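Local coordinates for HicB3 antitoxin (Yersinia pestis, PDB 4P78), which is the antitoxin of a toxin-antitoxin pair and probably neutralises the HicA3 toxin by binding it directly, at residues I2-I7 with F18-G23. Numbering follows the deposited sequence.
Sequences IYPIFI and FPDIDG
Pro-19 lies against Phe-6 in a CH-pi contact: its CB sits over one face of the ring, 3.7 Å from the centroid and 15° off the normal, while its CG covers the CD1-CE1 side. A second CH-pi contact runs the other way, with the strand supplying the methyl. Ile-5 CG2 stands over one face of the Phe-18 ring, 3.9 Å from the centroid and displaced toward CD1 and CE1. With Ile-5 CG1 at chi1 54°, CG2 lies beside the backbone N and faces the ring, while the Ile-5 CD1 end leads away. Tyr-3 adds its CB at the edge of the same ring, and Pro-4 CG meets Pro-19 CG at 4.0 Å. Phe-18 also packs edge-to-face on Phe-26 and touches Ala-38 of helix 31-52, so it belongs to the layer between sheet and helix, whereas Phe-6 rests on helix 70-75.

No direct hydrogen bond joins the two segments; one water does the polar work. It donates to Pro-4 O at 2.9 Å and to Asp-20 OD2 at 3.0 Å, and accepts from Asp-20 N at 3.1 Å. OD2 also shares a hydrogen bond with Tyr-66 OH, which holds it from outside the two segments. Within 18-23, a type I turn closed by Ile-21 N to Phe-18 O (3.0 Å) presents the Asp-20 amide to the water. Further on, Gly-23 hydrogen-bonds through its backbone to the HicA3 toxin chain.

Phe-6 still pairs with Tyr-17 through the backbone, but past Phe-18 the chain that follows strand 14-17 turns over instead of continuing beside strand 2-9. Here apolar packing and a water held by three bonds take over from direct strand pairing.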
# COMPACT_ATOMS: atom_id res chain seq x y z
N ILE A 2 8.75 0.40 9.16
CA ILE A 2 7.77 0.06 8.13
C ILE A 2 8.29 0.39 6.74
O ILE A 2 8.65 1.53 6.46
CB ILE A 2 6.43 0.81 8.34
CG1 ILE A 2 5.81 0.45 9.68
CG2 ILE A 2 5.43 0.42 7.24
CD1 ILE A 2 5.29 -0.95 9.72
N TYR A 3 8.29 -0.61 5.86
CA TYR A 3 8.69 -0.40 4.48
C TYR A 3 7.53 -0.61 3.51
O TYR A 3 6.70 -1.50 3.71
CB TYR A 3 9.84 -1.33 4.10
CG TYR A 3 11.20 -0.75 4.41
CD1 TYR A 3 11.81 -0.99 5.63
CD2 TYR A 3 11.87 0.02 3.47
CE1 TYR A 3 13.06 -0.46 5.91
CE2 TYR A 3 13.11 0.54 3.74
CZ TYR A 3 13.71 0.30 4.95
OH TYR A 3 14.96 0.84 5.21
N PRO A 4 7.49 0.21 2.46
CA PRO A 4 6.53 -0.00 1.37
C PRO A 4 6.97 -1.14 0.48
O PRO A 4 8.18 -1.29 0.24
CB PRO A 4 6.56 1.31 0.60
CG PRO A 4 7.95 1.87 0.87
CD PRO A 4 8.33 1.41 2.25
N ILE A 5 6.02 -1.94 0.01
CA ILE A 5 6.27 -2.90 -1.07
C ILE A 5 5.23 -2.68 -2.17
O ILE A 5 4.12 -2.24 -1.90
CB ILE A 5 6.22 -4.37 -0.58
CG1 ILE A 5 4.91 -4.66 0.15
CG2 ILE A 5 7.45 -4.69 0.32
CD1 ILE A 5 4.71 -6.14 0.46
N PHE A 6 5.62 -2.96 -3.41
CA PHE A 6 4.68 -2.94 -4.53
C PHE A 6 4.39 -4.39 -4.85
O PHE A 6 5.32 -5.15 -5.09
CB PHE A 6 5.26 -2.23 -5.77
CG PHE A 6 5.35 -0.74 -5.66
CD1 PHE A 6 4.93 -0.07 -4.53
CD2 PHE A 6 5.85 -0.00 -6.72
CE1 PHE A 6 5.02 1.30 -4.45
CE2 PHE A 6 5.94 1.38 -6.65
CZ PHE A 6 5.52 2.02 -5.52
N ILE A 7 3.12 -4.80 -4.85
CA ILE A 7 2.84 -6.17 -5.21
C ILE A 7 1.82 -6.32 -6.34
O ILE A 7 0.98 -5.45 -6.58
CB ILE A 7 2.36 -7.00 -3.99
CG1 ILE A 7 0.97 -6.60 -3.55
CG2 ILE A 7 3.34 -6.88 -2.83
CD1 ILE A 7 0.45 -7.46 -2.42
N PHE A 18 10.54 -4.01 -3.39
CA PHE A 18 10.62 -2.79 -2.60
C PHE A 18 10.88 -1.63 -3.55
O PHE A 18 11.91 -1.61 -4.23
CB PHE A 18 11.76 -2.86 -1.57
CG PHE A 18 11.54 -3.88 -0.47
CD1 PHE A 18 10.95 -3.53 0.73
CD2 PHE A 18 11.97 -5.19 -0.63
CE1 PHE A 18 10.78 -4.45 1.75
CE2 PHE A 18 11.79 -6.12 0.38
CZ PHE A 18 11.20 -5.75 1.57
N PRO A 19 9.95 -0.66 -3.62
CA PRO A 19 10.19 0.46 -4.54
C PRO A 19 11.41 1.30 -4.14
O PRO A 19 11.98 1.98 -4.99
CB PRO A 19 8.89 1.29 -4.42
CG PRO A 19 8.38 0.97 -3.04
CD PRO A 19 8.69 -0.50 -2.87
N ASP A 20 11.83 1.25 -2.88
CA ASP A 20 13.02 1.99 -2.46
C ASP A 20 14.31 1.15 -2.58
O ASP A 20 15.41 1.66 -2.35
CB ASP A 20 12.88 2.46 -1.02
CG ASP A 20 11.68 3.38 -0.84
OD1 ASP A 20 11.67 4.47 -1.44
OD2 ASP A 20 10.75 2.99 -0.12
N ILE A 21 14.16 -0.12 -2.91
CA ILE A 21 15.34 -0.98 -2.97
C ILE A 21 15.38 -1.66 -4.33
O ILE A 21 14.78 -2.72 -4.53
CB ILE A 21 15.31 -2.02 -1.83
CG1 ILE A 21 14.88 -1.35 -0.51
CG2 ILE A 21 16.68 -2.69 -1.67
CD1 ILE A 21 14.87 -2.27 0.67
N ASP A 22 16.03 -0.98 -5.28
CA ASP A 22 16.17 -1.47 -6.65
C ASP A 22 16.77 -2.87 -6.67
O ASP A 22 17.87 -3.07 -6.16
CB ASP A 22 17.07 -0.55 -7.48
CG ASP A 22 16.35 0.70 -7.97
OD1 ASP A 22 15.09 0.72 -8.04
OD2 ASP A 22 17.06 1.67 -8.29
N GLY A 23 16.04 -3.80 -7.28
CA GLY A 23 16.53 -5.15 -7.50
C GLY A 23 16.08 -6.14 -6.44
O GLY A 23 16.37 -7.34 -6.54
O HOH W 1 10.66 0.02 -0.30